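Local coordinates for protein glycoside hydrolase YxiA (Bacillus licheniformis, PDB 3LV4) that probably hydrolyses alpha-1,5-linked L-arabinan as a calcium-binding family 43 glycoside hydrolase with a C-terminal lipocalin-like domain, at residues A[326-336]-A[409-417]; A[353-364]-A[434-444]. One frame throughout, in Å; residues are numbered along the deposited sequence.

Contact 1: A[326-336]-A[409-417]; sequences LMNKQGWPVVA and YDGVFLRQW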
loop_
_atom_site.group_PDB
_atom_site.type_symbol
_atom_site.label_atom_id
_atom_site.label_comp_id
_atom_site.label_asym_id
_atom_site.label_seq_id
_atom_site.Cartn_x
_atom_site.Cartn_y
_atom_site.Cartn_z
ATOM N N LEU A 326 -7.805 9.498 -5.587
ATOM C CA LEU A 326 -8.730 10.622 -5.575
ATOM C C LEU A 326 -9.297 10.724 -4.166
ATOM O O LEU A 326 -9.132 9.807 -3.367
ATOM C CB LEU A 326 -9.844 10.399 -6.605
ATOM C CG LEU A 326 -9.329 9.951 -7.981
ATOM C CD1 LEU A 326 -10.462 9.561 -8.922
ATOM C CD2 LEU A 326 -8.448 11.032 -8.613
HETATM N N MSE A 327 -9.932 11.839 -3.843
HETATM C CA MSE A 327 -10.452 12.035 -2.487
HETATM C C MSE A 327 -11.960 12.259 -2.523
HETATM O O MSE A 327 -12.440 13.205 -3.157
HETATM C CB MSE A 327 -9.765 13.221 -1.815
HETATM C CG MSE A 327 -10.034 13.337 -0.332
HETATM SE SE MSE A 327 -9.234 11.873 0.717
HETATM C CE MSE A 327 -7.366 12.489 0.811
ATOM N N ASN A 328 -12.709 11.393 -1.846
ATOM C CA ASN A 328 -14.163 11.515 -1.872
ATOM C C ASN A 328 -14.640 12.574 -0.889
ATOM O O ASN A 328 -13.839 13.116 -0.120
ATOM C CB ASN A 328 -14.869 10.158 -1.700
ATOM C CG ASN A 328 -14.935 9.674 -0.255
ATOM O OD1 ASN A 328 -14.539 10.368 0.690
ATOM N ND2 ASN A 328 -15.464 8.457 -0.082
ATOM N N LYS A 329 -15.936 12.872 -0.923
ATOM C CA LYS A 329 -16.481 13.988 -0.159
ATOM C C LYS A 329 -16.306 13.826 1.350
ATOM O O LYS A 329 -16.289 14.812 2.074
ATOM C CB LYS A 329 -17.954 14.236 -0.516
ATOM C CG LYS A 329 -18.898 13.139 -0.083
ATOM C CD LYS A 329 -20.356 13.536 -0.327
ATOM C CE LYS A 329 -20.754 14.725 0.523
ATOM N NZ LYS A 329 -22.182 15.107 0.299
ATOM N N GLN A 330 -16.160 12.587 1.811
ATOM C CA GLN A 330 -16.012 12.288 3.244
ATOM C C GLN A 330 -14.556 12.268 3.711
ATOM O O GLN A 330 -14.274 11.984 4.879
ATOM C CB GLN A 330 -16.643 10.928 3.557
ATOM C CG GLN A 330 -17.904 10.634 2.759
ATOM C CD GLN A 330 -19.054 11.474 3.208
ATOM O OE1 GLN A 330 -19.006 12.073 4.284
ATOM N NE2 GLN A 330 -20.103 11.533 2.394
ATOM N N GLY A 331 -13.620 12.535 2.808
ATOM C CA GLY A 331 -12.220 12.507 3.190
ATOM C C GLY A 331 -11.596 11.119 3.237
ATOM O O GLY A 331 -10.650 10.878 3.999
ATOM N N TRP A 332 -12.134 10.200 2.439
ATOM C CA TRP A 332 -11.524 8.888 2.232
ATOM C C TRP A 332 -10.970 8.793 0.806
ATOM O O TRP A 332 -11.618 9.232 -0.152
ATOM C CB TRP A 332 -12.541 7.766 2.497
ATOM C CG TRP A 332 -12.875 7.639 3.942
ATOM C CD1 TRP A 332 -13.970 8.156 4.585
ATOM C CD2 TRP A 332 -12.089 6.993 4.949
ATOM N NE1 TRP A 332 -13.920 7.843 5.926
ATOM C CE2 TRP A 332 -12.773 7.138 6.175
ATOM C CE3 TRP A 332 -10.879 6.296 4.932
ATOM C CZ2 TRP A 332 -12.284 6.612 7.372
ATOM C CZ3 TRP A 332 -10.390 5.773 6.128
ATOM C CH2 TRP A 332 -11.094 5.932 7.328
ATOM N N PRO A 333 -9.764 8.233 0.660
ATOM C CA PRO A 333 -9.173 8.157 -0.680
ATOM C C PRO A 333 -9.761 6.998 -1.470
ATOM O O PRO A 333 -10.008 5.937 -0.898
ATOM C CB PRO A 333 -7.684 7.907 -0.394
ATOM C CG PRO A 333 -7.672 7.195 0.933
ATOM C CD PRO A 333 -8.872 7.701 1.706
ATOM N N VAL A 334 -10.000 7.209 -2.761
ATOM C CA VAL A 334 -10.483 6.148 -3.640
ATOM C C VAL A 334 -9.451 5.930 -4.748
ATOM O O VAL A 334 -8.808 6.879 -5.205
ATOM C CB VAL A 334 -11.883 6.461 -4.234
ATOM C CG1 VAL A 334 -12.903 6.704 -3.113
ATOM C CG2 VAL A 334 -11.824 7.665 -5.174
ATOM N N VAL A 335 -9.266 4.676 -5.150
ATOM C CA VAL A 335 -8.287 4.351 -6.183
ATOM C C VAL A 335 -8.928 4.443 -7.571
ATOM O O VAL A 335 -9.965 3.826 -7.824
ATOM C CB VAL A 335 -7.713 2.930 -5.962
ATOM C CG1 VAL A 335 -6.570 2.631 -6.941
ATOM C CG2 VAL A 335 -7.240 2.780 -4.526
ATOM N N ALA A 336 -8.318 5.214 -8.469
ATOM C CA ALA A 336 -8.758 5.233 -9.862
ATOM C C ALA A 336 -8.653 3.812 -10.414
ATOM O O ALA A 336 -7.689 3.114 -10.127
ATOM C CB ALA A 336 -7.893 6.186 -10.674
ATOM N N TYR A 409 -22.532 4.860 -1.525
ATOM C CA TYR A 409 -21.140 4.962 -1.931
ATOM C C TYR A 409 -20.844 6.371 -2.392
ATOM O O TYR A 409 -21.603 6.945 -3.176
ATOM C CB TYR A 409 -20.852 4.005 -3.088
ATOM C CG TYR A 409 -20.979 2.550 -2.732
ATOM C CD1 TYR A 409 -22.223 1.921 -2.719
ATOM C CD2 TYR A 409 -19.857 1.798 -2.404
ATOM C CE1 TYR A 409 -22.346 0.574 -2.390
ATOM C CE2 TYR A 409 -19.968 0.454 -2.074
ATOM C CZ TYR A 409 -21.213 -0.148 -2.069
ATOM O OH TYR A 409 -21.324 -1.478 -1.748
ATOM N N ASP A 410 -19.735 6.920 -1.909
ATOM C CA ASP A 410 -19.301 8.257 -2.287
ATOM C C ASP A 410 -17.983 8.143 -3.016
ATOM O O ASP A 410 -17.047 7.512 -2.520
ATOM C CB ASP A 410 -19.123 9.121 -1.037
ATOM C CG ASP A 410 -20.451 9.494 -0.407
ATOM O OD1 ASP A 410 -21.144 10.355 -0.979
ATOM O OD2 ASP A 410 -20.808 8.922 0.646
ATOM N N GLY A 411 -17.892 8.750 -4.191
ATOM C CA GLY A 411 -16.681 8.612 -4.972
ATOM C C GLY A 411 -16.443 9.736 -5.946
ATOM O O GLY A 411 -17.025 10.825 -5.826
ATOM N N VAL A 412 -15.574 9.460 -6.916
ATOM C CA VAL A 412 -15.094 10.472 -7.843
ATOM C C VAL A 412 -15.070 9.913 -9.265
ATOM O O VAL A 412 -14.705 8.745 -9.465
ATOM C CB VAL A 412 -13.671 10.950 -7.440
ATOM C CG1 VAL A 412 -13.219 12.091 -8.340
ATOM C CG2 VAL A 412 -13.653 11.411 -5.980
ATOM N N PHE A 413 -15.486 10.734 -10.235
ATOM C CA PHE A 413 -15.386 10.417 -11.667
ATOM C C PHE A 413 -14.029 10.866 -12.218
ATOM O O PHE A 413 -13.516 11.926 -11.846
ATOM C CB PHE A 413 -16.456 11.175 -12.473
ATOM C CG PHE A 413 -17.862 10.626 -12.362
ATOM C CD1 PHE A 413 -18.217 9.438 -12.982
ATOM C CD2 PHE A 413 -18.850 11.352 -11.702
ATOM C CE1 PHE A 413 -19.524 8.955 -12.911
ATOM C CE2 PHE A 413 -20.160 10.881 -11.626
ATOM C CZ PHE A 413 -20.499 9.683 -12.231
ATOM N N LEU A 414 -13.465 10.090 -13.139
ATOM C CA LEU A 414 -12.179 10.432 -13.736
ATOM C C LEU A 414 -12.062 9.826 -15.127
ATOM O O LEU A 414 -12.265 8.623 -15.298
ATOM C CB LEU A 414 -11.040 9.901 -12.864
ATOM C CG LEU A 414 -9.620 10.209 -13.347
ATOM C CD1 LEU A 414 -9.358 11.739 -13.335
ATOM C CD2 LEU A 414 -8.575 9.451 -12.521
ATOM N N ARG A 415 -11.738 10.646 -16.124
ATOM C CA ARG A 415 -11.438 10.104 -17.447
ATOM C C ARG A 415 -10.049 9.480 -17.436
ATOM O O ARG A 415 -9.089 10.091 -16.977
ATOM C CB ARG A 415 -11.496 11.193 -18.520
ATOM C CG ARG A 415 -12.866 11.773 -18.753
ATOM C CD ARG A 415 -12.829 12.746 -19.934
ATOM N NE ARG A 415 -14.129 13.360 -20.198
ATOM C CZ ARG A 415 -14.639 14.367 -19.492
ATOM N NH1 ARG A 415 -13.966 14.865 -18.460
ATOM N NH2 ARG A 415 -15.828 14.868 -19.806
ATOM N N GLN A 416 -9.948 8.266 -17.964
ATOM C CA GLN A 416 -8.712 7.511 -17.909
ATOM C C GLN A 416 -8.412 6.820 -19.222
ATOM O O GLN A 416 -9.287 6.675 -20.074
ATOM C CB GLN A 416 -8.809 6.436 -16.834
ATOM C CG GLN A 416 -8.880 6.966 -15.430
ATOM C CD GLN A 416 -8.354 5.950 -14.448
ATOM O OE1 GLN A 416 -9.053 5.014 -14.068
ATOM N NE2 GLN A 416 -7.102 6.112 -14.052
ATOM N N TRP A 417 -7.167 6.382 -19.361
ATOM C CA TRP A 417 -6.759 5.513 -20.445
ATOM C C TRP A 417 -6.982 4.051 -20.056
ATOM O O TRP A 417 -6.519 3.600 -19.008
ATOM C CB TRP A 417 -5.275 5.745 -20.730
ATOM C CG TRP A 417 -4.696 4.882 -21.795
ATOM C CD1 TRP A 417 -3.863 3.810 -21.628
ATOM C CD2 TRP A 417 -4.889 5.026 -23.205
ATOM N NE1 TRP A 417 -3.527 3.277 -22.853
ATOM C CE2 TRP A 417 -4.145 4.006 -23.835
ATOM C CE3 TRP A 417 -5.621 5.917 -23.996
ATOM C CZ2 TRP A 417 -4.109 3.855 -25.215
ATOM C CZ3 TRP A 417 -5.585 5.764 -25.363
ATOM C CH2 TRP A 417 -4.837 4.741 -25.960
HETATM O O HOH W 1 -17.533 11.844 -3.114
#
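Val412 rises from strand 409-417 of the C-terminal lipocalin-like domain into the hollow between Leu326 and Val334, on the hairpin of strands 319-327 and 333-335, the last two of a blade of the family 43 five-bladed beta-propeller. Its two methyls divide the work. CG1, anti to the backbone N (chi1 -175°), meets Leu326 CD1 at 3.8 Å, while CG2 lies 3.6 Å from Met327 O and also touches Val334 CG2. Leu326 CD1 thus sits in the notch between Val412 and Leu414, and Leu414 CD2 in turn packs on Ala336 CB. That methyl also rests against the amide end of Gln416, whose OE1 accepts a hydrogen bond from the backbone N of His338. Asn328 CB lies 4.0 Å from Gly411 CA. Beyond it the contact becomes polar at the type I turn Asn328 to Gly331. Asn328 OD1 takes a hydrogen bond from Trp332 N, which holds the amide across the turn, and water 1 links Lys329 N to Gly411 O. Asp410 lies under the turn, with Lys329 CD beside OD1 and Gln330 NE2 weakly bonded to OD2. Asn328 ND2 donates to Asp410 O at 3.1 Å, approaching from above the carbonyl plane.

Contact 2: A[353-364]-A[434-444]; sequences VIGDYELVRHGK and EGDAVWGSSLK. With CA (calcium ion), chain D.
His362 drives the edge of its imidazole into the face of Trp439, an edge-to-face stack in which NE2 stands 3.2 Å above the middle of the indole and the planes meet at 75°. The tryptophan lies on the same sheet face as Val360, its partner in an antiparallel hydrogen-bonded pair, and Val360 CG1 lies over the rim of one imidazole face. With an alanine at Trp439, the His362 edge would probably lose the ring it points into, leaving a gap beside Met275. Glu358 and Ser441 form another hydrogen-bonded pair. At Gly440 the absent side chain makes room for the edge of Tyr357, and Ser442 CB lies over one face of that ring in a CH-pi contact. Both ends are tied by lysines: Lys444 NZ reaches Ile354 O at 2.7 Å, and the folded chain of Lys364 brings NZ to 2.8 Å from Glu434 O. Glu358, bent at chi2 (-68°), binds calcium through OE2 at 2.5 Å, alongside Asn281 and Glu375, while OE1 bonds to Ser373 and to water 2, itself a calcium ligand. Strands 355-363 and 437-442, first and last of the lipocalin-like barrel, close its ring of eight here, flanked by strands 371-378 and 423-432.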
loop_
_atom_site.group_PDB
_atom_site.type_symbol
_atom_site.label_atom_id
_atom_site.label_comp_id
_atom_site.label_asym_id
_atom_site.label_seq_id
_atom_site.Cartn_x
_atom_site.Cartn_y
_atom_site.Cartn_z
ATOM N N VAL A 353 -21.217 11.282 -18.073
ATOM C CA VAL A 353 -21.165 10.136 -17.167
ATOM C C VAL A 353 -22.313 9.144 -17.349
ATOM O O VAL A 353 -22.201 7.994 -16.933
ATOM C CB VAL A 353 -21.064 10.581 -15.689
ATOM C CG1 VAL A 353 -19.799 11.413 -15.477
ATOM C CG2 VAL A 353 -22.303 11.364 -15.275
ATOM N N ILE A 354 -23.407 9.583 -17.967
ATOM C CA ILE A 354 -24.495 8.677 -18.337
ATOM C C ILE A 354 -23.967 7.563 -19.250
ATOM O O ILE A 354 -23.088 7.806 -20.076
ATOM C CB ILE A 354 -25.621 9.443 -19.068
ATOM C CG1 ILE A 354 -26.486 10.207 -18.062
ATOM C CG2 ILE A 354 -26.487 8.490 -19.889
ATOM C CD1 ILE A 354 -27.228 11.375 -18.678
ATOM N N GLY A 355 -24.476 6.343 -19.094
ATOM C CA GLY A 355 -24.078 5.260 -19.980
ATOM C C GLY A 355 -23.799 3.915 -19.326
ATOM O O GLY A 355 -23.971 3.741 -18.114
ATOM N N ASP A 356 -23.359 2.958 -20.145
ATOM C CA ASP A 356 -23.070 1.604 -19.673
ATOM C C ASP A 356 -21.668 1.535 -19.078
ATOM O O ASP A 356 -20.744 2.169 -19.584
ATOM C CB ASP A 356 -23.185 0.600 -20.820
ATOM C CG ASP A 356 -24.575 0.563 -21.434
ATOM O OD1 ASP A 356 -25.566 0.717 -20.699
ATOM O OD2 ASP A 356 -24.680 0.366 -22.658
ATOM N N TYR A 357 -21.517 0.768 -18.001
ATOM C CA TYR A 357 -20.222 0.598 -17.346
ATOM C C TYR A 357 -19.980 -0.863 -17.003
ATOM O O TYR A 357 -20.926 -1.613 -16.748
ATOM C CB TYR A 357 -20.168 1.379 -16.023
ATOM C CG TYR A 357 -20.075 2.885 -16.142
ATOM C CD1 TYR A 357 -18.870 3.542 -15.921
ATOM C CD2 TYR A 357 -21.194 3.652 -16.469
ATOM C CE1 TYR A 357 -18.776 4.925 -16.018
ATOM C CE2 TYR A 357 -21.114 5.026 -16.572
ATOM C CZ TYR A 357 -19.900 5.660 -16.346
ATOM O OH TYR A 357 -19.815 7.031 -16.445
ATOM N N GLU A 358 -18.709 -1.251 -16.967
ATOM C CA GLU A 358 -18.304 -2.464 -16.276
ATOM C C GLU A 358 -18.149 -2.094 -14.808
ATOM O O GLU A 358 -17.453 -1.136 -14.479
ATOM C CB GLU A 358 -16.965 -2.969 -16.811
ATOM C CG GLU A 358 -17.029 -3.434 -18.235
ATOM C CD GLU A 358 -17.850 -4.686 -18.397
ATOM O OE1 GLU A 358 -18.029 -5.441 -17.408
ATOM O OE2 GLU A 358 -18.310 -4.919 -19.530
ATOM N N LEU A 359 -18.797 -2.852 -13.931
ATOM C CA LEU A 359 -18.752 -2.597 -12.493
ATOM C C LEU A 359 -17.974 -3.683 -11.784
ATOM O O LEU A 359 -18.263 -4.871 -11.961
ATOM C CB LEU A 359 -20.168 -2.575 -11.916
ATOM C CG LEU A 359 -20.298 -2.419 -10.395
ATOM C CD1 LEU A 359 -19.888 -1.024 -9.931
ATOM C CD2 LEU A 359 -21.722 -2.725 -9.939
ATOM N N VAL A 360 -17.002 -3.279 -10.969
ATOM C CA VAL A 360 -16.319 -4.216 -10.080
ATOM C C VAL A 360 -16.697 -3.874 -8.650
ATOM O O VAL A 360 -16.588 -2.723 -8.234
ATOM C CB VAL A 360 -14.775 -4.148 -10.205
ATOM C CG1 VAL A 360 -14.124 -5.021 -9.133
ATOM C CG2 VAL A 360 -14.331 -4.588 -11.596
ATOM N N ARG A 361 -17.177 -4.871 -7.914
ATOM C CA ARG A 361 -17.485 -4.709 -6.501
ATOM C C ARG A 361 -16.442 -5.487 -5.713
ATOM O O ARG A 361 -16.463 -6.724 -5.677
ATOM C CB ARG A 361 -18.902 -5.205 -6.201
ATOM C CG ARG A 361 -19.999 -4.231 -6.655
ATOM C CD ARG A 361 -21.386 -4.851 -6.525
ATOM N NE ARG A 361 -21.644 -5.708 -7.671
ATOM C CZ ARG A 361 -22.683 -6.526 -7.796
ATOM N NH1 ARG A 361 -23.587 -6.625 -6.825
ATOM N NH2 ARG A 361 -22.807 -7.257 -8.899
ATOM N N HIS A 362 -15.506 -4.763 -5.107
ATOM C CA HIS A 362 -14.369 -5.408 -4.437
ATOM C C HIS A 362 -14.749 -6.095 -3.128
ATOM O O HIS A 362 -14.040 -6.988 -2.669
ATOM C CB HIS A 362 -13.234 -4.408 -4.211
ATOM C CG HIS A 362 -12.621 -3.893 -5.477
ATOM N ND1 HIS A 362 -11.668 -4.595 -6.189
ATOM C CD2 HIS A 362 -12.819 -2.737 -6.154
ATOM C CE1 HIS A 362 -11.301 -3.889 -7.243
ATOM N NE2 HIS A 362 -11.991 -2.760 -7.251
ATOM N N GLY A 363 -15.863 -5.679 -2.530
ATOM C CA GLY A 363 -16.325 -6.293 -1.293
ATOM C C GLY A 363 -15.448 -5.967 -0.096
ATOM O O GLY A 363 -14.625 -5.052 -0.139
ATOM N N LYS A 364 -15.629 -6.704 0.992
ATOM C CA LYS A 364 -14.871 -6.414 2.213
ATOM C C LYS A 364 -14.159 -7.641 2.780
ATOM O O LYS A 364 -13.592 -7.585 3.874
ATOM C CB LYS A 364 -15.759 -5.744 3.280
ATOM C CG LYS A 364 -15.418 -4.272 3.525
ATOM C CD LYS A 364 -14.101 -4.109 4.286
ATOM C CE LYS A 364 -14.276 -4.239 5.804
ATOM N NZ LYS A 364 -14.774 -2.976 6.465
ATOM N N GLU A 434 -19.284 1.201 5.128
ATOM C CA GLU A 434 -18.977 -0.184 5.480
ATOM C C GLU A 434 -17.563 -0.604 5.076
ATOM O O GLU A 434 -17.027 -1.596 5.577
ATOM C CB GLU A 434 -20.009 -1.125 4.859
ATOM C CG GLU A 434 -21.355 -1.140 5.604
ATOM C CD GLU A 434 -22.265 0.026 5.245
ATOM O OE1 GLU A 434 -21.942 0.804 4.322
ATOM O OE2 GLU A 434 -23.328 0.154 5.885
ATOM N N GLY A 435 -16.971 0.150 4.160
ATOM C CA GLY A 435 -15.569 -0.019 3.830
ATOM C C GLY A 435 -15.298 -0.812 2.565
ATOM O O GLY A 435 -14.181 -1.296 2.382
ATOM N N ASP A 436 -16.301 -0.959 1.699
ATOM C CA ASP A 436 -16.080 -1.656 0.435
ATOM C C ASP A 436 -16.099 -0.690 -0.744
ATOM O O ASP A 436 -16.757 0.365 -0.696
ATOM C CB ASP A 436 -17.058 -2.832 0.229
ATOM C CG ASP A 436 -18.499 -2.379 0.045
ATOM O OD1 ASP A 436 -19.025 -2.499 -1.089
ATOM O OD2 ASP A 436 -19.107 -1.907 1.033
ATOM N N ALA A 437 -15.334 -1.042 -1.777
ATOM C CA ALA A 437 -15.124 -0.189 -2.945
ATOM C C ALA A 437 -15.870 -0.681 -4.171
ATOM O O ALA A 437 -15.933 -1.883 -4.431
ATOM C CB ALA A 437 -13.636 -0.115 -3.268
ATOM N N VAL A 438 -16.409 0.254 -4.946
ATOM C CA VAL A 438 -16.939 -0.071 -6.266
ATOM C C VAL A 438 -16.193 0.742 -7.327
ATOM O O VAL A 438 -15.882 1.918 -7.113
ATOM C CB VAL A 438 -18.468 0.170 -6.360
ATOM C CG1 VAL A 438 -19.196 -0.741 -5.374
ATOM C CG2 VAL A 438 -18.811 1.639 -6.101
ATOM N N TRP A 439 -15.890 0.106 -8.455
ATOM C CA TRP A 439 -15.231 0.774 -9.573
ATOM C C TRP A 439 -16.099 0.632 -10.797
ATOM O O TRP A 439 -16.656 -0.437 -11.043
ATOM C CB TRP A 439 -13.915 0.084 -9.927
ATOM C CG TRP A 439 -12.775 0.290 -8.991
ATOM C CD1 TRP A 439 -12.750 1.040 -7.845
ATOM C CD2 TRP A 439 -11.466 -0.254 -9.147
ATOM N NE1 TRP A 439 -11.496 0.983 -7.274
ATOM C CE2 TRP A 439 -10.692 0.196 -8.056
ATOM C CE3 TRP A 439 -10.877 -1.097 -10.096
ATOM C CZ2 TRP A 439 -9.353 -0.161 -7.901
ATOM C CZ3 TRP A 439 -9.550 -1.453 -9.936
ATOM C CH2 TRP A 439 -8.802 -0.982 -8.847
ATOM N N GLY A 440 -16.176 1.690 -11.592
ATOM C CA GLY A 440 -16.866 1.619 -12.867
ATOM C C GLY A 440 -15.926 2.063 -13.970
ATOM O O GLY A 440 -15.132 2.996 -13.785
ATOM N N SER A 441 -16.003 1.389 -15.112
ATOM C CA SER A 441 -15.246 1.798 -16.294
ATOM C C SER A 441 -16.185 1.717 -17.486
ATOM O O SER A 441 -16.792 0.675 -17.732
ATOM C CB SER A 441 -14.019 0.902 -16.496
ATOM O OG SER A 441 -13.161 1.414 -17.499
ATOM N N SER A 442 -16.316 2.817 -18.220
ATOM C CA SER A 442 -17.395 2.941 -19.200
ATOM C C SER A 442 -17.195 2.057 -20.420
ATOM O O SER A 442 -16.061 1.807 -20.844
ATOM C CB SER A 442 -17.551 4.398 -19.656
ATOM O OG SER A 442 -16.411 4.817 -20.395
ATOM N N LEU A 443 -18.303 1.579 -20.986
ATOM C CA LEU A 443 -18.243 0.898 -22.266
ATOM C C LEU A 443 -17.984 1.886 -23.395
ATOM O O LEU A 443 -17.332 1.544 -24.381
ATOM C CB LEU A 443 -19.533 0.125 -22.540
ATOM C CG LEU A 443 -19.611 -1.296 -21.987
ATOM C CD1 LEU A 443 -19.433 -1.299 -20.486
ATOM C CD2 LEU A 443 -20.937 -1.935 -22.372
ATOM N N LYS A 444 -18.497 3.105 -23.259
ATOM C CA LYS A 444 -18.263 4.123 -24.280
ATOM C C LYS A 444 -16.864 4.718 -24.144
ATOM O O LYS A 444 -16.290 4.738 -23.053
ATOM C CB LYS A 444 -19.313 5.235 -24.216
ATOM C CG LYS A 444 -19.215 6.140 -22.997
ATOM C CD LYS A 444 -20.322 7.186 -23.024
ATOM C CE LYS A 444 -20.363 8.002 -21.739
ATOM N NZ LYS A 444 -21.421 9.050 -21.793
HETATM CA CA CA D . -18.920 -6.889 -20.847
HETATM O O HOH W 2 -18.978 -7.816 -18.523
HETATM O O HOH W 3 -13.511 -2.999 -1.460
HETATM O O HOH W 4 -17.785 -3.608 -3.191
HETATM O O HOH W 5 -20.055 -9.447 -21.103
HETATM O O HOH W 6 -18.222 -5.497 -23.033
#

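Contact 1 joins the catalytic domain to the lipocalin-like domain, whereas contact 2 pairs two strands within the latter; their centres lie 11 Å apart. Strand 423-432 runs between them, bonded to strands 407-418 and 437-442. Tyr409 OH and Asp436 OD1, 2.6 Å apart, probably share a hydrogen bond, and Phe413 CD1 touches Val353 CG1 at 3.6 Å. The predicted catalytic residues Asp15, Asp148 and Glu201 belong to the propeller, so of the two contacts only contact 1 involves strands of the catalytic domain. The calcium of contact 2 draws Asn281 from the family 43 range, so the metal too bridges the domains; the Gln416 side chain is about 12 Å from that of Glu358.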